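Local coordinates for protein 2-hydroxyisobutyryl-CoA synthetase (PDB 6HDY) that is an AMP-binding enzyme of the ANL clan, a CoA synthetase with an AMP-binding region and a C-terminal domain, at residues C58-E63 against E331-P336; Y68-E73 against F110-C115; E102-H107 against R133-G138. All coordinates share one frame; numbering follows the deposited sequence.

Interaction 1: C58-E63 against E331-P336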
loop_
_atom_site.group_PDB
_atom_site.type_symbol
_atom_site.label_atom_id
_atom_site.label_comp_id
_atom_site.label_asym_id
_atom_site.label_seq_id
_atom_site.Cartn_x
_atom_site.Cartn_y
_atom_site.Cartn_z
ATOM N N CYS A 58 -29.002 14.920 7.514
ATOM C CA CYS A 58 -30.084 14.851 6.538
ATOM C C CYS A 58 -30.328 16.186 5.849
ATOM O O CYS A 58 -30.650 16.204 4.662
ATOM C CB CYS A 58 -31.353 14.295 7.176
ATOM S SG CYS A 58 -31.322 12.503 7.415
ATOM N N GLN A 59 -30.149 17.302 6.580
ATOM C CA GLN A 59 -30.286 18.652 6.031
ATOM C C GLN A 59 -29.087 18.894 5.119
ATOM O O GLN A 59 -29.239 19.421 4.014
ATOM C CB GLN A 59 -30.314 19.696 7.156
ATOM C CG GLN A 59 -31.666 19.820 7.855
ATOM C CD GLN A 59 -31.581 20.348 9.277
ATOM O OE1 GLN A 59 -30.665 21.096 9.650
ATOM N NE2 GLN A 59 -32.567 20.000 10.097
ATOM N N TYR A 60 -27.898 18.449 5.561
ATOM C CA TYR A 60 -26.671 18.586 4.782
ATOM C C TYR A 60 -26.791 17.818 3.457
ATOM O O TYR A 60 -26.466 18.375 2.426
ATOM C CB TYR A 60 -25.430 18.184 5.611
ATOM C CG TYR A 60 -24.153 18.133 4.785
ATOM C CD1 TYR A 60 -23.418 19.291 4.523
ATOM C CD2 TYR A 60 -23.695 16.932 4.244
ATOM C CE1 TYR A 60 -22.248 19.245 3.769
ATOM C CE2 TYR A 60 -22.545 16.885 3.462
ATOM C CZ TYR A 60 -21.825 18.043 3.227
ATOM O OH TYR A 60 -20.711 17.988 2.427
ATOM N N ALA A 61 -27.303 16.570 3.485
ATOM C CA ALA A 61 -27.457 15.725 2.292
ATOM C C ALA A 61 -28.517 16.270 1.341
ATOM O O ALA A 61 -28.320 16.266 0.136
ATOM C CB ALA A 61 -27.779 14.301 2.697
ATOM N N TRP A 62 -29.628 16.784 1.885
ATOM C CA TRP A 62 -30.704 17.405 1.098
ATOM C C TRP A 62 -30.182 18.597 0.311
ATOM O O TRP A 62 -30.618 18.839 -0.815
ATOM C CB TRP A 62 -31.796 17.884 2.046
ATOM C CG TRP A 62 -32.997 18.490 1.393
ATOM C CD1 TRP A 62 -33.248 19.819 1.203
ATOM C CD2 TRP A 62 -34.175 17.793 0.975
ATOM N NE1 TRP A 62 -34.506 19.995 0.670
ATOM C CE2 TRP A 62 -35.110 18.768 0.547
ATOM C CE3 TRP A 62 -34.532 16.432 0.910
ATOM C CZ2 TRP A 62 -36.381 18.426 0.062
ATOM C CZ3 TRP A 62 -35.785 16.094 0.421
ATOM C CH2 TRP A 62 -36.694 17.082 0.001
ATOM N N GLU A 63 -29.251 19.341 0.916
ATOM C CA GLU A 63 -28.647 20.533 0.325
ATOM C C GLU A 63 -27.588 20.234 -0.722
ATOM O O GLU A 63 -27.496 20.983 -1.691
ATOM C CB GLU A 63 -28.023 21.402 1.438
ATOM C CG GLU A 63 -27.981 22.890 1.136
ATOM C CD GLU A 63 -29.342 23.538 0.988
ATOM O OE1 GLU A 63 -30.285 23.128 1.707
ATOM O OE2 GLU A 63 -29.468 24.451 0.138
ATOM N N GLU A 331 -20.334 11.927 11.068
ATOM C CA GLU A 331 -19.170 12.804 10.976
ATOM C C GLU A 331 -18.491 12.773 9.606
ATOM O O GLU A 331 -17.254 12.749 9.532
ATOM C CB GLU A 331 -18.165 12.450 12.097
ATOM C CG GLU A 331 -18.657 12.740 13.512
ATOM C CD GLU A 331 -17.651 12.565 14.633
ATOM O OE1 GLU A 331 -16.626 11.879 14.430
ATOM O OE2 GLU A 331 -17.888 13.128 15.722
ATOM N N ARG A 332 -19.287 12.785 8.511
ATOM C CA ARG A 332 -18.749 12.786 7.141
ATOM C C ARG A 332 -19.472 13.740 6.214
ATOM O O ARG A 332 -20.701 13.763 6.176
ATOM C CB ARG A 332 -18.700 11.361 6.543
ATOM C CG ARG A 332 -17.518 10.541 7.054
ATOM C CD ARG A 332 -17.188 9.347 6.196
ATOM N NE ARG A 332 -16.825 9.682 4.807
ATOM C CZ ARG A 332 -16.505 8.777 3.889
ATOM N NH1 ARG A 332 -16.489 7.484 4.197
ATOM N NH2 ARG A 332 -16.199 9.157 2.653
ATOM N N THR A 333 -18.700 14.534 5.461
ATOM C CA THR A 333 -19.235 15.491 4.492
ATOM C C THR A 333 -19.114 14.973 3.052
ATOM O O THR A 333 -19.843 15.436 2.184
ATOM C CB THR A 333 -18.551 16.855 4.658
ATOM O OG1 THR A 333 -17.133 16.676 4.580
ATOM C CG2 THR A 333 -18.938 17.561 5.965
ATOM N N SER A 334 -18.188 14.024 2.789
ATOM C CA SER A 334 -17.949 13.469 1.437
ATOM C C SER A 334 -18.542 12.063 1.356
ATOM O O SER A 334 -18.284 11.245 2.250
ATOM C CB SER A 334 -16.454 13.444 1.104
ATOM O OG SER A 334 -15.795 12.348 1.728
ATOM N N GLN A 335 -19.355 11.788 0.300
ATOM C CA GLN A 335 -20.067 10.508 0.127
ATOM C C GLN A 335 -20.736 10.037 1.432
ATOM O O GLN A 335 -20.522 8.897 1.842
ATOM C CB GLN A 335 -19.159 9.428 -0.496
ATOM C CG GLN A 335 -18.740 9.792 -1.943
ATOM C CD GLN A 335 -17.929 8.682 -2.592
ATOM O OE1 GLN A 335 -16.987 8.146 -2.007
ATOM N NE2 GLN A 335 -18.263 8.328 -3.828
ATOM N N PRO A 336 -21.515 10.906 2.160
ATOM C CA PRO A 336 -22.111 10.430 3.423
ATOM C C PRO A 336 -23.156 9.354 3.160
ATOM O O PRO A 336 -23.950 9.465 2.229
ATOM C CB PRO A 336 -22.701 11.697 4.055
ATOM C CG PRO A 336 -22.979 12.601 2.913
ATOM C CD PRO A 336 -21.928 12.300 1.864
#
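The hydroxyl of Y60 donates a short hydrogen bond to the backbone carbonyl of T333, OH to O 2.7 Å. The donor meets that oxygen at a C=O...donor angle of 119° and lies 25° off the carbonyl plane. Seen from the tyrosine, the oxygen sits at the ring edge, close to the ring plane, with Y60 CE2 3.3 Å from T333 O. CG of Y60 stands anti to the backbone N (chi1 172°), which carries the ring off helix 43-64 toward the loop. Beyond the bond the packing is by edges: Y60 OH lies 3.3 Å from T333 CB, and CE2 reaches CG of P336 at 4.3 Å. The loop has its own polar bracing on the side of R332 and S334. D143 accepts from R332 NE, the S334 hydroxyl and T333 N, so the residue whose carbonyl Y60 grips is itself fixed by its amide; R332 NH2 adds a weak bond to S334 OG at 3.3 Å. The arrangement is a helix side chain tying down the connection between two neighbouring antiparallel strands, 322-329 and 340-347, of the five-stranded sheet in this AMP-binding fold.

Interaction 2: Y68-E73 against F110-C115. With SO4 (sulfate ion), chain D.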
loop_
_atom_site.group_PDB
_atom_site.type_symbol
_atom_site.label_atom_id
_atom_site.label_comp_id
_atom_site.label_asym_id
_atom_site.label_seq_id
_atom_site.Cartn_x
_atom_site.Cartn_y
_atom_site.Cartn_z
ATOM N N TYR A 68 -29.725 11.862 -2.654
ATOM C CA TYR A 68 -30.591 11.826 -1.487
ATOM C C TYR A 68 -31.852 12.649 -1.694
ATOM O O TYR A 68 -32.920 12.182 -1.326
ATOM C CB TYR A 68 -29.851 12.257 -0.220
ATOM C CG TYR A 68 -28.884 11.204 0.257
ATOM C CD1 TYR A 68 -29.341 9.983 0.755
ATOM C CD2 TYR A 68 -27.511 11.415 0.203
ATOM C CE1 TYR A 68 -28.453 8.989 1.153
ATOM C CE2 TYR A 68 -26.613 10.434 0.627
ATOM C CZ TYR A 68 -27.092 9.226 1.109
ATOM O OH TYR A 68 -26.220 8.254 1.522
ATOM N N ARG A 69 -31.751 13.835 -2.313
ATOM C CA ARG A 69 -32.923 14.680 -2.612
ATOM C C ARG A 69 -33.956 13.903 -3.468
ATOM O O ARG A 69 -35.131 13.882 -3.106
ATOM C CB ARG A 69 -32.505 16.022 -3.260
ATOM C CG ARG A 69 -33.666 16.920 -3.695
ATOM C CD ARG A 69 -34.132 17.931 -2.651
ATOM N NE ARG A 69 -33.079 18.888 -2.312
ATOM C CZ ARG A 69 -32.949 20.103 -2.838
ATOM N NH1 ARG A 69 -33.852 20.565 -3.698
ATOM N NH2 ARG A 69 -31.927 20.873 -2.493
ATOM N N ARG A 70 -33.491 13.197 -4.537
ATOM C CA ARG A 70 -34.330 12.380 -5.430
ATOM C C ARG A 70 -34.909 11.154 -4.739
ATOM O O ARG A 70 -36.101 10.878 -4.892
ATOM C CB ARG A 70 -33.547 11.928 -6.670
ATOM C CG ARG A 70 -33.576 12.925 -7.821
ATOM C CD ARG A 70 -32.877 12.362 -9.051
ATOM N NE ARG A 70 -31.468 12.040 -8.794
ATOM C CZ ARG A 70 -30.458 12.885 -8.982
ATOM N NH1 ARG A 70 -30.686 14.112 -9.440
ATOM N NH2 ARG A 70 -29.215 12.512 -8.715
ATOM N N LYS A 71 -34.066 10.418 -3.996
ATOM C CA LYS A 71 -34.434 9.183 -3.302
ATOM C C LYS A 71 -35.458 9.441 -2.222
ATOM O O LYS A 71 -36.450 8.716 -2.139
ATOM C CB LYS A 71 -33.194 8.470 -2.716
ATOM C CG LYS A 71 -33.473 7.024 -2.342
ATOM C CD LYS A 71 -32.369 6.393 -1.502
ATOM C CE LYS A 71 -32.258 4.894 -1.706
ATOM N NZ LYS A 71 -33.589 4.215 -1.789
ATOM N N TRP A 72 -35.217 10.475 -1.400
ATOM C CA TRP A 72 -36.107 10.850 -0.303
ATOM C C TRP A 72 -37.435 11.349 -0.784
ATOM O O TRP A 72 -38.451 10.949 -0.211
ATOM C CB TRP A 72 -35.444 11.836 0.655
ATOM C CG TRP A 72 -34.271 11.244 1.378
ATOM C CD1 TRP A 72 -33.914 9.925 1.437
ATOM C CD2 TRP A 72 -33.276 11.963 2.109
ATOM N NE1 TRP A 72 -32.788 9.778 2.200
ATOM C CE2 TRP A 72 -32.358 11.017 2.606
ATOM C CE3 TRP A 72 -33.074 13.321 2.402
ATOM C CZ2 TRP A 72 -31.267 11.383 3.404
ATOM C CZ3 TRP A 72 -31.969 13.686 3.153
ATOM C CH2 TRP A 72 -31.090 12.725 3.658
ATOM N N GLU A 73 -37.450 12.165 -1.859
ATOM C CA GLU A 73 -38.695 12.687 -2.452
ATOM C C GLU A 73 -39.582 11.528 -2.950
ATOM O O GLU A 73 -40.796 11.552 -2.735
ATOM C CB GLU A 73 -38.392 13.665 -3.599
ATOM C CG GLU A 73 -38.007 15.074 -3.160
ATOM C CD GLU A 73 -37.494 15.992 -4.258
ATOM O OE1 GLU A 73 -37.244 17.185 -3.966
ATOM O OE2 GLU A 73 -37.337 15.523 -5.409
ATOM N N PHE A 110 -17.865 9.828 -8.852
ATOM C CA PHE A 110 -18.263 9.546 -7.461
ATOM C C PHE A 110 -19.765 9.491 -7.152
ATOM O O PHE A 110 -20.134 9.174 -6.018
ATOM C CB PHE A 110 -17.578 10.547 -6.518
ATOM C CG PHE A 110 -16.084 10.536 -6.703
ATOM C CD1 PHE A 110 -15.355 9.352 -6.569
ATOM C CD2 PHE A 110 -15.408 11.686 -7.103
ATOM C CE1 PHE A 110 -13.981 9.326 -6.818
ATOM C CE2 PHE A 110 -14.024 11.660 -7.322
ATOM C CZ PHE A 110 -13.319 10.484 -7.150
ATOM N N GLY A 111 -20.611 9.763 -8.136
ATOM C CA GLY A 111 -22.051 9.728 -7.917
ATOM C C GLY A 111 -22.644 11.042 -7.457
ATOM O O GLY A 111 -21.927 12.007 -7.151
ATOM N N ASP A 112 -23.974 11.074 -7.376
ATOM C CA ASP A 112 -24.657 12.283 -6.966
ATOM C C ASP A 112 -24.835 12.395 -5.448
ATOM O O ASP A 112 -25.597 13.242 -4.973
ATOM C CB ASP A 112 -25.962 12.474 -7.729
ATOM C CG ASP A 112 -25.906 13.729 -8.564
ATOM O OD1 ASP A 112 -24.829 14.394 -8.580
ATOM O OD2 ASP A 112 -26.935 14.074 -9.182
ATOM N N TYR A 113 -24.059 11.611 -4.701
ATOM C CA TYR A 113 -24.035 11.634 -3.248
ATOM C C TYR A 113 -22.659 12.078 -2.722
ATOM O O TYR A 113 -22.433 11.998 -1.519
ATOM C CB TYR A 113 -24.472 10.274 -2.663
ATOM C CG TYR A 113 -23.642 9.112 -3.150
ATOM C CD1 TYR A 113 -23.887 8.529 -4.392
ATOM C CD2 TYR A 113 -22.589 8.613 -2.388
ATOM C CE1 TYR A 113 -23.093 7.494 -4.874
ATOM C CE2 TYR A 113 -21.799 7.558 -2.850
ATOM C CZ TYR A 113 -22.038 7.024 -4.112
ATOM O OH TYR A 113 -21.306 5.972 -4.593
ATOM N N VAL A 114 -21.762 12.580 -3.605
ATOM C CA VAL A 114 -20.415 13.016 -3.219
ATOM C C VAL A 114 -20.436 14.198 -2.199
ATOM O O VAL A 114 -19.658 14.181 -1.252
ATOM C CB VAL A 114 -19.499 13.284 -4.434
ATOM C CG1 VAL A 114 -19.970 14.484 -5.270
ATOM C CG2 VAL A 114 -18.050 13.442 -4.004
ATOM N N CYS A 115 -21.327 15.198 -2.415
ATOM C CA CYS A 115 -21.646 16.375 -1.596
ATOM C C CYS A 115 -20.595 17.454 -1.649
ATOM O O CYS A 115 -20.940 18.614 -1.822
ATOM C CB CYS A 115 -21.971 15.999 -0.152
ATOM S SG CYS A 115 -23.480 15.025 0.045
HETATM S S SO4 D . -29.100 8.821 -9.082
HETATM O O1 SO4 D . -28.034 9.780 -8.702
HETATM O O2 SO4 D . -29.062 8.540 -10.526
HETATM O O3 SO4 D . -30.405 9.411 -8.719
HETATM O O4 SO4 D . -28.963 7.532 -8.375
#
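R70 on helix 66-74 and D112 form a salt bridge that ties this short helix to the loop between helix 97-106 and strand 121-126, within the AMP-binding region of the chain. R70 NH2 lies 2.8 Å from D112 OD2, and the bond is nearly straight, with an N-H...acceptor angle of 171°. It uses the anti lone pair of OD2, and the guanidinium and carboxylate planes are only 19° apart, so the two groups meet edge to edge. The remaining accounting concerns a sulfate, probably from the crystallisation liquor. R70 NE donates to sulfate O3 at 2.8 Å, while NH2 also donates to sulfate O1 at 3.0 Å; its approach to O3 is long and weak. NH2 therefore serves both the carboxylate and the sulfate, and a bend at chi3 (-60°) turns the guanidinium edge to face them. S103 OG is another donor to the sulfate and is also hydrogen-bonded to D112 N, so the serine links the anion to the loop backbone.

The two tyrosines make the apolar part of the contact, their side chains meeting at a slant. The polar end of Y68 finds its partners outside this loop: its OH is hydrogen-bonded to P336 O and I338 N, whereas Y113 OH has a weak bond with Q104 NE2. One face of the Y113 ring lies under F110 O, which sits 3.4 Å above the ring plane, toward the rim. Between the two segments the apolar contact itself comes down to Y68 CE2 against Y113 CB, 3.9 Å apart.

Interaction 3: E102-H107 against R133-G138. With SO4 (sulfate ion), chain D.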
loop_
_atom_site.group_PDB
_atom_site.type_symbol
_atom_site.label_atom_id
_atom_site.label_comp_id
_atom_site.label_asym_id
_atom_site.label_seq_id
_atom_site.Cartn_x
_atom_site.Cartn_y
_atom_site.Cartn_z
ATOM N N GLU A 102 -25.529 2.788 -9.662
ATOM C CA GLU A 102 -26.369 3.518 -10.629
ATOM C C GLU A 102 -26.089 5.024 -10.603
ATOM O O GLU A 102 -25.939 5.635 -11.663
ATOM C CB GLU A 102 -27.852 3.215 -10.398
ATOM C CG GLU A 102 -28.247 1.806 -10.818
ATOM C CD GLU A 102 -29.564 1.266 -10.290
ATOM O OE1 GLU A 102 -30.321 2.024 -9.636
ATOM O OE2 GLU A 102 -29.839 0.070 -10.538
ATOM N N SER A 103 -25.943 5.597 -9.390
ATOM C CA SER A 103 -25.630 7.015 -9.176
ATOM C C SER A 103 -24.252 7.366 -9.770
ATOM O O SER A 103 -24.091 8.426 -10.368
ATOM C CB SER A 103 -25.675 7.346 -7.688
ATOM O OG SER A 103 -25.451 8.732 -7.492
ATOM N N GLN A 104 -23.259 6.480 -9.571
ATOM C CA GLN A 104 -21.908 6.624 -10.122
ATOM C C GLN A 104 -21.902 6.508 -11.653
ATOM O O GLN A 104 -21.252 7.327 -12.312
ATOM C CB GLN A 104 -20.940 5.643 -9.465
ATOM C CG GLN A 104 -20.651 6.046 -8.025
ATOM C CD GLN A 104 -19.356 5.521 -7.490
ATOM O OE1 GLN A 104 -18.617 4.781 -8.151
ATOM N NE2 GLN A 104 -19.050 5.912 -6.272
ATOM N N ALA A 105 -22.674 5.554 -12.227
ATOM C CA ALA A 105 -22.798 5.449 -13.699
ATOM C C ALA A 105 -23.430 6.714 -14.314
ATOM O O ALA A 105 -22.944 7.208 -15.339
ATOM C CB ALA A 105 -23.612 4.223 -14.083
ATOM N N ALA A 106 -24.493 7.260 -13.679
ATOM C CA ALA A 106 -25.164 8.457 -14.198
ATOM C C ALA A 106 -24.404 9.736 -13.860
ATOM O O ALA A 106 -24.438 10.675 -14.645
ATOM C CB ALA A 106 -26.586 8.538 -13.683
ATOM N N HIS A 107 -23.700 9.776 -12.711
ATOM C CA HIS A 107 -22.932 10.963 -12.303
ATOM C C HIS A 107 -21.485 10.567 -11.978
ATOM O O HIS A 107 -21.085 10.531 -10.813
ATOM C CB HIS A 107 -23.644 11.721 -11.166
ATOM C CG HIS A 107 -25.082 11.995 -11.480
ATOM N ND1 HIS A 107 -25.452 13.037 -12.317
ATOM C CD2 HIS A 107 -26.187 11.294 -11.135
ATOM C CE1 HIS A 107 -26.771 12.965 -12.413
ATOM N NE2 HIS A 107 -27.259 11.937 -11.709
ATOM N N ARG A 133 -19.579 -4.254 -11.289
ATOM C CA ARG A 133 -19.123 -2.877 -11.485
ATOM C C ARG A 133 -18.558 -2.276 -10.187
ATOM O O ARG A 133 -19.233 -2.310 -9.140
ATOM C CB ARG A 133 -20.230 -1.990 -12.099
ATOM C CG ARG A 133 -19.821 -1.259 -13.389
ATOM C CD ARG A 133 -19.638 -2.185 -14.590
ATOM N NE ARG A 133 -19.438 -1.442 -15.838
ATOM C CZ ARG A 133 -19.087 -1.990 -17.001
ATOM N NH1 ARG A 133 -18.936 -1.232 -18.080
ATOM N NH2 ARG A 133 -18.878 -3.298 -17.090
ATOM N N PRO A 134 -17.291 -1.780 -10.204
ATOM C CA PRO A 134 -16.716 -1.240 -8.964
ATOM C C PRO A 134 -17.202 0.177 -8.647
ATOM O O PRO A 134 -17.444 0.978 -9.549
ATOM C CB PRO A 134 -15.212 -1.280 -9.225
ATOM C CG PRO A 134 -15.083 -1.131 -10.698
ATOM C CD PRO A 134 -16.344 -1.661 -11.335
ATOM N N THR A 135 -17.302 0.481 -7.369
ATOM C CA THR A 135 -17.685 1.807 -6.913
ATOM C C THR A 135 -16.454 2.535 -6.446
ATOM O O THR A 135 -15.621 1.957 -5.756
ATOM C CB THR A 135 -18.792 1.769 -5.855
ATOM O OG1 THR A 135 -18.658 0.582 -5.101
ATOM C CG2 THR A 135 -20.169 1.808 -6.469
ATOM N N ALA A 136 -16.343 3.794 -6.835
ATOM C CA ALA A 136 -15.226 4.652 -6.482
ATOM C C ALA A 136 -15.508 5.452 -5.211
ATOM O O ALA A 136 -16.575 6.046 -5.059
ATOM C CB ALA A 136 -14.929 5.600 -7.640
ATOM N N PHE A 137 -14.534 5.492 -4.314
ATOM C CA PHE A 137 -14.652 6.315 -3.132
ATOM C C PHE A 137 -13.812 7.594 -3.326
ATOM O O PHE A 137 -12.625 7.521 -3.625
ATOM C CB PHE A 137 -14.282 5.562 -1.849
ATOM C CG PHE A 137 -14.998 4.244 -1.614
ATOM C CD1 PHE A 137 -16.383 4.151 -1.725
ATOM C CD2 PHE A 137 -14.295 3.116 -1.200
ATOM C CE1 PHE A 137 -17.044 2.942 -1.465
ATOM C CE2 PHE A 137 -14.951 1.896 -0.999
ATOM C CZ PHE A 137 -16.319 1.820 -1.112
ATOM N N GLY A 138 -14.469 8.737 -3.201
ATOM C CA GLY A 138 -13.880 10.064 -3.259
ATOM C C GLY A 138 -14.013 10.656 -1.874
ATOM O O GLY A 138 -15.060 11.198 -1.525
HETATM S S SO4 D . -29.100 8.821 -9.082
HETATM O O1 SO4 D . -28.034 9.780 -8.702
HETATM O O2 SO4 D . -29.062 8.540 -10.526
HETATM O O3 SO4 D . -30.405 9.411 -8.719
HETATM O O4 SO4 D . -28.963 7.532 -8.375
HETATM O O HOH W 1 -19.724 2.568 -10.192
#
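Q104 meets A136 just after the Ser/Thr/Gly-rich phosphate-binding loop characteristic of ANL enzymes, where the chain enters strand 136-140. From helix 97-106 the glutamine amide pairs with the N-H and C=O of one residue, a two-bond match that imitates the edge of a neighbouring strand. A136 N donates to Q104 OE1 at 2.8 Å, with an N-H...acceptor angle of 168°. In return Q104 NE2 donates to A136 O, also 2.8 Å away, though less straight at 149°, and the same oxygen accepts from Q335 NE2, giving it two side-chain amide donors. Both donors of the Q104 pair lie in the plane of the carbonyl they approach, on a lone pair; A136 O lies somewhat out of the glutamine amide plane. CG of Q104 lies anti to its carbonyl carbon (chi1 -71°), and from there the chain runs extended to the strand.

The flanking residues T135 and F137 make backbone bonds to T127 and H125, so A136 turns its polar groups to the other edge, where Q104 takes them. A water donates to both Q104 OE1 and P134 O, spanning the start of the segment. M213 and W209 of the second subunit pack on A136 and P134, placing this edge beside the dimer interface. The T135 side chain is about 8 Å from the bound 8LQ, so the contact lies near the ligand without touching it. Alongside the amide pair, Q104 OE1 comes within 3.4 Å of T135 CA.

All three contacts lie on the same side of the chain's centre. Interaction 1 is about 9 Å from interaction 2 and about 17 Å from interaction 3, and interactions 2 and 3 are about 12 Å apart, centre to centre. Along the chain the segments of 2 and 3 alternate, and both contacts are nested inside the long loop closed by interaction 1. Helices 43-64 and 66-74 are consecutive, while helix 97-106 leads into the loop of interaction 2. Q335 bonds through N to V114 O and through OE1 to G138 N, and P336 O bonds to Y68 OH. The loop 331-336 thus joins helix 66-74 to the strand following the phosphate-binding loop, and a shared sulfate touches interactions 2 and 3.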